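Local structure of inorganic pyrophosphatase (6LL8) at residues 73-78 against 96-101; 90-95 against 109-114. The protein probably hydrolyses diphosphate to two phosphate ions, as a manganese-dependent family II inorganic pyrophosphatase built from DHH and DHHA2 domains. All coordinates share one frame; numbering follows the deposited sequence. Where two conformers were deposited one is given.

Overall arrangement
Both contacts lie at the C-terminal ends of strands of the parallel DHH-domain sheet, where the active site is. Their centres are 10 Å apart, and their segments alternate along the chain. Contact 1 joins the loop after strand 68-72 to the loop after strand 88-94. Contact 2 pairs strand 88-94 with the edge strand 108-111. The two meet where Asp73 N approaches Val93 O at 2.9 Å. They also share one magnesium ion, bound by Asp73 from contact 1 and His95 from contact 2. Asp73 bridges to a second magnesium, and both ions are bound by the imidodiphosphate. Asp94 of contact 2 hydrogen-bonds the ring of His96 in contact 1.

Contact 1. Residues 73-78 against 96-101; sequences DHSEIT and HKLGDL. With CA (calcium ion), chain H; MG (magnesium ion), chain C; MG (magnesium ion), chain D; 2PN (imidodiphosphoric acid), chain I.
Ser75 and Gly99 bring the two loops together: Gly99 N donates an almost straight bond to Ser75 OG at 2.9 Å. The Ser75 hydroxyl reaches it by standing between its backbone N and carbonyl carbon (chi1 58°). Leu101 N bonds to Ser75 O at 3.2 Å from above the carbonyl plane. Ile77 N meets Asp100 OD1 nearly along the C-O axis, at 2.9 Å. The side chains of Glu76 and Lys97 cross at about a right angle. Lys97 NZ comes from above the carboxylate plane to form a salt bridge with Glu76 OE2 at 2.7 Å. A water links this OE2 to Ser75 N and Lys97 O. Leu101 lays CD1 against the Ser75 backbone and CD2 near Ile77 CG1. Gly99 O and Leu101 O bind a calcium ion.

At the other end, Asp73 binds one magnesium ion through OD1 and another through OD2, which Ser16 also hydrogen-bonds. The His96 ring accepts a bond at NE2 from the imidodiphosphate N1 at 2.8 Å. The other ring nitrogen, ND1, is hydrogen-bonded to Asp94 OD1. His96 touches Lys204 of strand 203-208 and Lys295 of helix 294-307, so these loops after strands 68-72 and 88-94 face the DHHA2 domain.

Contact 2. Residues 90-95 against 109-114; sequences VGIVDH and CWIRPV. With MG (magnesium ion), chain D.
The parallel sheet of the DHH domain ends at this strand pair, with strand 108-111 on its edge and a magnesium site just beyond strand 88-94. Trp110 bonds to the residues on either side of Val93, as in regular parallel pairing. Its N bonds to Ile92 O at 2.8 Å, and its O accepts Asp94 N. Arg112 N then bonds to Asp94 O at 3.1 Å. CA-H...O contacts, such as Cys109 CA to Ile92 O, accompany these bonds.

Ile92, Asp94, Cys109 and Ile111 point to one face of the sheet. There Ile111 CD1 meets Ile92 CG2 at 3.9 Å, the two side chains slanting across each other. CG1 of Ile111 lies beside Asp94 CB, and CG2 rests on Asp94 O at 3.6 Å. An alanine here would lose all of these branches and would probably leave Ile92 CG2 and the flank of Asp94 less closely packed. On the other face, Val93 CG2 touches Trp110 CB at 4.1 Å, and both residues pack on Val120 of helix 117-128.

Past the strand end, a chi1 of 64° sets the His95 ring so that ND1 can reach Val114. His95 ND1 donates to Val114 O at 2.9 Å, with the oxygen in the ring plane. His95 NE2 binds magnesium at 2.2 Å. Together these two bonds restrain the turn of the ring. A water bridges His95 O and Val114 O. Asp15, Asp73 and Asp147 also bind this ion. Metal ligands at the C-terminal ends of parallel strands are characteristic of the DHH-domain active site in family II pyrophosphatases.

Contact 1. Residues 73-78 against 96-101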
ATOM      1  N   ASP A  73       1.255   4.300   6.822  1.00  6.91           N
ATOM      2  CA  ASP A  73       1.088   4.035   5.378  1.00  6.81           C
ATOM      3  C   ASP A  73      -0.260   4.509   4.829  1.00  6.67           C
ATOM      4  O   ASP A  73      -0.629   4.056   3.738  1.00  7.72           O
ATOM      5  CB  ASP A  73       1.370   2.573   5.069  1.00  7.45           C
ATOM      6  CG  ASP A  73       1.536   2.151   3.644  1.00  7.46           C
ATOM      7  OD1 ASP A  73       2.222   2.866   2.853  1.00  8.12           O
ATOM      8  OD2 ASP A  73       1.031   1.060   3.346  1.00  7.29           O
ATOM      9  N   HIS A  74      -0.923   5.444   5.484  1.00  7.21           N
ATOM     10  CA  HIS A  74      -2.066   6.189   4.927  1.00  7.68           C
ATOM     11  C   HIS A  74      -2.426   7.332   5.862  1.00  7.63           C
ATOM     12  O   HIS A  74      -1.973   7.332   7.008  1.00  8.33           O
ATOM     13  CB  HIS A  74      -3.282   5.278   4.719  1.00  8.09           C
ATOM     14  CG  HIS A  74      -3.975   4.933   5.973  1.00  8.09           C
ATOM     15  ND1 HIS A  74      -5.112   5.615   6.383  1.00  8.98           N
ATOM     16  CD2 HIS A  74      -3.686   3.984   6.879  1.00  8.14           C
ATOM     17  CE1 HIS A  74      -5.458   5.058   7.545  1.00  9.35           C
ATOM     18  NE2 HIS A  74      -4.650   4.052   7.881  1.00  8.86           N
ATOM     19  N   SER A  75      -3.338   8.202   5.427  1.00  7.64           N
ATOM     20  CA  SER A  75      -3.961   9.159   6.347  1.00  8.38           C
ATOM     21  C   SER A  75      -5.434   9.379   6.005  1.00  8.97           C
ATOM     22  O   SER A  75      -5.919  10.520   6.069  1.00 10.00           O
ATOM     23  CB  SER A  75      -3.190  10.441   6.444  1.00  8.91           C
ATOM     24  OG  SER A  75      -3.043  11.088   5.187  1.00  9.18           O
ATOM     25  N   GLU A  76      -6.141   8.287   5.711  1.00  8.58           N
ATOM     26  CA  GLU A  76      -7.518   8.330   5.186  1.00  9.37           C
ATOM     27  C   GLU A  76      -8.519   7.692   6.135  1.00  9.64           C
ATOM     28  O   GLU A  76      -8.299   6.576   6.610  1.00 10.45           O
ATOM     29  CB  GLU A  76      -7.608   7.518   3.885  1.00 10.26           C
ATOM     30  CG  GLU A  76      -6.680   7.975   2.781  1.00 10.55           C
ATOM     31  CD  GLU A  76      -6.950   9.335   2.178  1.00 11.24           C
ATOM     32  OE1 GLU A  76      -8.099   9.766   2.138  1.00 14.32           O
ATOM     33  OE2 GLU A  76      -5.975   9.964   1.762  1.00 12.04           O
ATOM     34  N   ILE A  77      -9.683   8.329   6.287  1.00  9.47           N
ATOM     35  CA  ILE A  77     -10.800   7.697   7.006  1.00  9.71           C
ATOM     36  C   ILE A  77     -11.129   6.351   6.373  1.00  9.49           C
ATOM     37  O   ILE A  77     -11.335   5.373   7.099  1.00 10.14           O
ATOM     38  CB  ILE A  77     -12.023   8.617   7.044  1.00 10.01           C
ATOM     39  CG1 ILE A  77     -11.733   9.805   7.950  1.00 10.83           C
ATOM     40  CG2 ILE A  77     -13.291   7.905   7.482  1.00 11.56           C
ATOM     41  CD1 ILE A  77     -12.809  10.884   7.876  1.00 11.88           C
ATOM     42  N   THR A  78     -11.190   6.260   5.049  1.00  9.80           N
ATOM     43  CA  THR A  78     -11.631   5.036   4.359  1.00 10.44           C
ATOM     44  C   THR A  78     -10.653   3.878   4.537  1.00 11.86           C
ATOM     45  O   THR A  78     -11.023   2.738   4.233  1.00 16.00           O
ATOM     46  CB  THR A  78     -11.828   5.270   2.851  1.00 11.55           C
ATOM     47  OG1 THR A  78     -10.614   5.842   2.346  1.00 12.96           O
ATOM     48  CG2 THR A  78     -13.048   6.111   2.519  1.00 15.33           C
ATOM     49  N   HIS A  96       1.929   9.134   1.633  1.00  6.94           N
ATOM     50  CA  HIS A  96       0.771   9.446   0.780  1.00  7.33           C
ATOM     51  C   HIS A  96       0.379  10.912   0.896  1.00  7.92           C
ATOM     52  O   HIS A  96       0.864  11.632   1.785  1.00  8.53           O
ATOM     53  CB  HIS A  96      -0.438   8.568   1.149  1.00  7.63           C
ATOM     54  CG  HIS A  96      -0.269   7.138   0.763  1.00  7.93           C
ATOM     55  ND1 HIS A  96       0.391   6.206   1.569  1.00  8.43           N
ATOM     56  CD2 HIS A  96      -0.672   6.450  -0.340  1.00  8.40           C
ATOM     57  CE1 HIS A  96       0.388   5.031   0.938  1.00  8.03           C
ATOM     58  NE2 HIS A  96      -0.267   5.145  -0.219  1.00  8.74           N
ATOM     59  N   LYS A  97      -0.539  11.327   0.040  1.00  8.20           N
ATOM     60  CA  LYS A  97      -1.245  12.590   0.200  1.00  8.00           C
ATOM     61  C   LYS A  97      -1.828  12.692   1.597  1.00  7.96           C
ATOM     62  O   LYS A  97      -2.058  11.681   2.278  1.00  8.44           O
ATOM     63  CB  LYS A  97      -2.355  12.663  -0.842  1.00  7.89           C
ATOM     64  CG  LYS A  97      -3.558  11.769  -0.589  1.00  8.71           C
ATOM     65  CD  LYS A  97      -4.525  11.808  -1.765  1.00  9.55           C
ATOM     66  CE  LYS A  97      -5.710  10.888  -1.638  1.00 10.53           C
ATOM     67  NZ  LYS A  97      -6.624  11.274  -0.541  1.00 11.40           N
ATOM     68  N   LEU A  98      -2.108  13.922   1.995  1.00  8.08           N
ATOM     69  CA  LEU A  98      -2.769  14.160   3.283  1.00  8.43           C
ATOM     70  C   LEU A  98      -4.264  13.931   3.116  1.00  7.74           C
ATOM     71  O   LEU A  98      -4.928  14.649   2.374  1.00  8.83           O
ATOM     72  CB  LEU A  98      -2.488  15.569   3.769  1.00  9.62           C
ATOM     73  CG  LEU A  98      -3.054  15.907   5.137  1.00 10.90           C
ATOM     74  CD1 LEU A  98      -2.514  14.965   6.209  1.00 14.04           C
ATOM     75  CD2 LEU A  98      -2.761  17.343   5.492  1.00 11.97           C
ATOM     76  N   GLY A  99      -4.754  12.907   3.789  1.00  8.53           N
ATOM     77  CA  GLY A  99      -6.159  12.541   3.750  1.00  8.52           C
ATOM     78  C   GLY A  99      -6.954  13.192   4.835  1.00  8.80           C
ATOM     79  O   GLY A  99      -6.536  14.151   5.491  1.00 10.27           O
ATOM     80  N   ASP A 100      -8.163  12.654   5.034  1.00  9.00           N
ATOM     81  CA  ASP A 100      -9.190  13.297   5.869  1.00  9.33           C
ATOM     82  C   ASP A 100      -9.210  12.778   7.299  1.00  9.37           C
ATOM     83  O   ASP A 100     -10.100  13.179   8.046  1.00 10.99           O
ATOM     84  CB  ASP A 100     -10.535  13.227   5.175  1.00 10.78           C
ATOM     85  CG  ASP A 100     -11.035  11.846   4.842  1.00 12.25           C
ATOM     86  OD1 ASP A 100     -10.296  10.876   4.989  1.00 11.73           O
ATOM     87  OD2 ASP A 100     -12.228  11.803   4.359  1.00 16.83           O
ATOM     88  N   LEU A 101      -8.199  12.021   7.738  1.00  9.02           N
ATOM     89  CA  LEU A 101      -8.028  11.862   9.179  1.00  9.29           C
ATOM     90  C   LEU A 101      -7.810  13.228   9.827  1.00  8.85           C
ATOM     91  O   LEU A 101      -7.221  14.159   9.226  1.00  9.35           O
ATOM     92  CB  LEU A 101      -6.869  10.928   9.526  1.00  9.44           C
ATOM     93  CG  LEU A 101      -7.077   9.462   9.184  1.00  9.69           C
ATOM     94  CD1 LEU A 101      -5.837   8.681   9.537  1.00 11.08           C
ATOM     95  CD2 LEU A 101      -8.309   8.881   9.854  1.00 10.26           C
TER
HETATM   96 CA    CA H 406      -6.741  16.099   7.360  0.50  6.98          CA
HETATM   97 MG    MG C 401       0.664   0.263   1.548  1.00  6.59          MG
HETATM   98 MG    MG D 402       3.500   2.240   1.241  1.00  7.30          MG
HETATM   99  P1  2PN I 407       1.246   1.975  -0.980  1.00  7.60           P
HETATM  100  O1  2PN I 407       0.281   1.580   0.135  1.00  7.96           O
HETATM  101  O2  2PN I 407       1.673   0.796  -1.813  1.00  7.90           O
HETATM  102  O3  2PN I 407       2.425   2.753  -0.427  1.00  7.99           O
HETATM  103  N1  2PN I 407       0.427   3.010  -1.963  1.00  7.29           N
HETATM  104  P2  2PN I 407      -0.179   2.930  -3.496  1.00  8.36           P
HETATM  105  O4  2PN I 407      -1.631   3.375  -3.353  1.00  9.41           O
HETATM  106  O5  2PN I 407      -0.092   1.493  -3.966  1.00  8.34           O
HETATM  107  O6  2PN I 407       0.622   3.878  -4.355  1.00  8.99           O
HETATM  108  O   HOH W   1      -0.388  11.052   4.665  1.00  9.73           O
HETATM  109  O   HOH W   2      -3.497   9.205   2.567  1.00  9.99           O
HETATM  110  O   HOH W   3     -11.540   8.856   3.628  1.00 16.12           O

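Contact 2. Residues 90-95 against 109-114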
ATOM      1  N   VAL A  90      -2.039   9.000  17.918  1.00  8.27           N
ATOM      2  CA  VAL A  90      -0.837   9.587  18.498  1.00  8.55           C
ATOM      3  C   VAL A  90       0.229   9.847  17.446  1.00  8.35           C
ATOM      4  O   VAL A  90       1.149  10.629  17.688  1.00  9.15           O
ATOM      5  CB  VAL A  90      -0.290   8.766  19.670  1.00  9.16           C
ATOM      6  CG1 VAL A  90      -1.287   8.771  20.821  1.00 10.34           C
ATOM      7  CG2 VAL A  90       0.108   7.352  19.274  1.00 10.10           C
ATOM      8  N   GLY A  91       0.106   9.219  16.290  1.00  7.99           N
ATOM      9  CA  GLY A  91       1.123   9.387  15.260  1.00  8.47           C
ATOM     10  C   GLY A  91       0.650   8.924  13.915  1.00  7.40           C
ATOM     11  O   GLY A  91      -0.262   8.082  13.844  1.00  7.84           O
ATOM     12  N   ILE A  92       1.277   9.437  12.869  1.00  7.36           N
ATOM     13  CA  ILE A  92       1.139   8.952  11.486  1.00  7.11           C
ATOM     14  C   ILE A  92       2.544   8.903  10.917  1.00  6.96           C
ATOM     15  O   ILE A  92       3.250   9.929  10.962  1.00  8.08           O
ATOM     16  CB  ILE A  92       0.254   9.840  10.613  1.00  7.45           C
ATOM     17  CG1 ILE A  92      -1.145   9.996  11.239  1.00  8.39           C
ATOM     18  CG2 ILE A  92       0.177   9.291   9.198  1.00  9.08           C
ATOM     19  CD1 ILE A  92      -2.016  11.002  10.522  1.00  9.59           C
ATOM     20  N   VAL A  93       2.928   7.784  10.334  1.00  6.96           N
ATOM     21  CA  VAL A  93       4.152   7.683   9.507  1.00  7.17           C
ATOM     22  C   VAL A  93       3.702   7.234   8.134  1.00  7.13           C
ATOM     23  O   VAL A  93       3.021   6.208   8.008  1.00  7.93           O
ATOM     24  CB  VAL A  93       5.219   6.772  10.136  1.00  7.51           C
ATOM     25  CG1 VAL A  93       4.735   5.365  10.443  1.00  8.71           C
ATOM     26  CG2 VAL A  93       6.447   6.756   9.253  1.00  8.37           C
ATOM     27  N   ASP A  94       4.048   8.000   7.094  1.00  7.05           N
ATOM     28  CA  ASP A  94       3.415   7.753   5.788  1.00  6.94           C
ATOM     29  C   ASP A  94       4.178   8.448   4.688  1.00  7.04           C
ATOM     30  O   ASP A  94       5.097   9.235   4.924  1.00  7.59           O
ATOM     31  CB  ASP A  94       1.951   8.200   5.828  1.00  8.20           C
ATOM     32  CG  ASP A  94       1.118   7.764   4.642  1.00  7.76           C
ATOM     33  OD1 ASP A  94       1.489   6.729   4.008  1.00  7.85           O
ATOM     34  OD2 ASP A  94       0.111   8.423   4.360  1.00  8.97           O
ATOM     35  N   HIS A  95       3.726   8.202   3.464  1.00  7.03           N
ATOM     36  CA  HIS A  95       4.277   8.744   2.207  1.00  6.89           C
ATOM     37  C   HIS A  95       3.167   8.967   1.174  1.00  7.02           C
ATOM     38  O   HIS A  95       3.443   8.979  -0.016  1.00  7.78           O
ATOM     39  CB  HIS A  95       5.394   7.845   1.687  1.00  6.75           C
ATOM     40  CG  HIS A  95       5.001   6.451   1.287  1.00  6.82           C
ATOM     41  ND1 HIS A  95       5.526   5.875   0.158  1.00  7.65           N
ATOM     42  CD2 HIS A  95       4.233   5.495   1.866  1.00  6.89           C
ATOM     43  CE1 HIS A  95       5.068   4.620   0.087  1.00  6.85           C
ATOM     44  NE2 HIS A  95       4.281   4.342   1.103  1.00  7.12           N
ATOM     45  N   CYS A 109       3.619  13.484  13.242  1.00  8.12           N
ATOM     46  CA  CYS A 109       3.548  13.012  11.853  1.00  8.59           C
ATOM     47  C   CYS A 109       4.957  13.006  11.300  1.00  8.32           C
ATOM     48  O   CYS A 109       5.659  14.029  11.308  1.00  9.63           O
ATOM     49  CB  CYS A 109       2.681  13.866  10.954  1.00  9.60           C
ATOM     50  SG  CYS A 109       0.974  14.031  11.539  1.00 11.66           S
ATOM     51  N   TRP A 110       5.351  11.834  10.811  1.00  7.58           N
ATOM     52  CA  TRP A 110       6.579  11.617  10.030  1.00  7.76           C
ATOM     53  C   TRP A 110       6.111  11.252   8.635  1.00  7.39           C
ATOM     54  O   TRP A 110       5.921  10.076   8.338  1.00  8.14           O
ATOM     55  CB  TRP A 110       7.430  10.521  10.655  1.00  9.00           C
ATOM     56  CG  TRP A 110       8.053  10.821  11.974  1.00  8.91           C
ATOM     57  CD1 TRP A 110       7.452  10.829  13.191  1.00 10.25           C
ATOM     58  CD2 TRP A 110       9.444  11.009  12.184  1.00  9.82           C
ATOM     59  NE1 TRP A 110       8.386  11.052  14.146  1.00 12.29           N
ATOM     60  CE2 TRP A 110       9.614  11.144  13.578  1.00 11.09           C
ATOM     61  CE3 TRP A 110      10.548  11.072  11.344  1.00 11.79           C
ATOM     62  CZ2 TRP A 110      10.873  11.322  14.143  1.00 14.29           C
ATOM     63  CZ3 TRP A 110      11.799  11.234  11.910  1.00 15.22           C
ATOM     64  CH2 TRP A 110      11.943  11.367  13.285  1.00 15.01           C
ATOM     65  N   ILE A 111       5.854  12.249   7.805  1.00  7.85           N
ATOM     66  CA  ILE A 111       5.301  12.031   6.467  1.00  7.65           C
ATOM     67  C   ILE A 111       6.310  12.612   5.495  1.00  7.71           C
ATOM     68  O   ILE A 111       6.752  13.760   5.651  1.00  8.16           O
ATOM     69  CB  ILE A 111       3.878  12.609   6.327  1.00  8.67           C
ATOM     70  CG1 ILE A 111       2.930  11.948   7.338  1.00  9.01           C
ATOM     71  CG2 ILE A 111       3.416  12.451   4.882  1.00  9.55           C
ATOM     72  CD1 ILE A 111       1.525  12.527   7.399  1.00 10.26           C
ATOM     73  N   ARG A 112       6.729  11.826   4.522  1.00  8.03           N
ATOM     74  CA  ARG A 112       7.735  12.264   3.538  0.50  8.11           C
ATOM     75  C   ARG A 112       7.321  11.726   2.187  1.00  7.89           C
ATOM     76  O   ARG A 112       6.877  10.579   2.114  1.00  8.36           O
ATOM     77  CB  ARG A 112       9.124  11.726   3.885  0.50  8.93           C
ATOM     78  CG  ARG A 112       9.645  12.120   5.256  0.50 10.15           C
ATOM     79  CD  ARG A 112      10.031  13.570   5.387  0.50 11.39           C
ATOM     80  NE  ARG A 112      10.707  13.725   6.681  0.50 12.03           N
ATOM     81  CZ  ARG A 112      10.058  13.926   7.861  0.50 10.50           C
ATOM     82  NH1 ARG A 112       8.749  14.077   7.906  0.50 10.77           N
ATOM     83  NH2 ARG A 112      10.723  13.959   8.991  0.50 10.61           N
ATOM     84  N   PRO A 113       7.521  12.491   1.105  1.00  8.38           N
ATOM     85  CA  PRO A 113       7.089  12.051  -0.217  1.00  8.14           C
ATOM     86  C   PRO A 113       8.139  11.142  -0.858  1.00  8.43           C
ATOM     87  O   PRO A 113       8.687  11.442  -1.912  1.00 10.11           O
ATOM     88  CB  PRO A 113       6.882  13.375  -0.945  1.00  9.44           C
ATOM     89  CG  PRO A 113       7.939  14.247  -0.359  1.00  9.54           C
ATOM     90  CD  PRO A 113       7.967  13.895   1.115  1.00  9.24           C
ATOM     91  N   VAL A 114       8.381  10.018  -0.194  1.00  8.11           N
ATOM     92  CA  VAL A 114       9.388   9.038  -0.577  1.00  8.57           C
ATOM     93  C   VAL A 114       8.698   7.776  -1.063  1.00  7.55           C
ATOM     94  O   VAL A 114       7.467   7.644  -1.111  1.00  8.27           O
ATOM     95  CB  VAL A 114      10.382   8.789   0.559  1.00  8.79           C
ATOM     96  CG1 VAL A 114      11.167  10.073   0.851  1.00 10.52           C
ATOM     97  CG2 VAL A 114       9.697   8.215   1.805  1.00  9.58           C
TER
HETATM   98 MG    MG D 402       3.500   2.240   1.241  1.00  7.30          MG
HETATM   99  O   HOH W   4       5.471   9.515  -1.791  1.00  9.09           O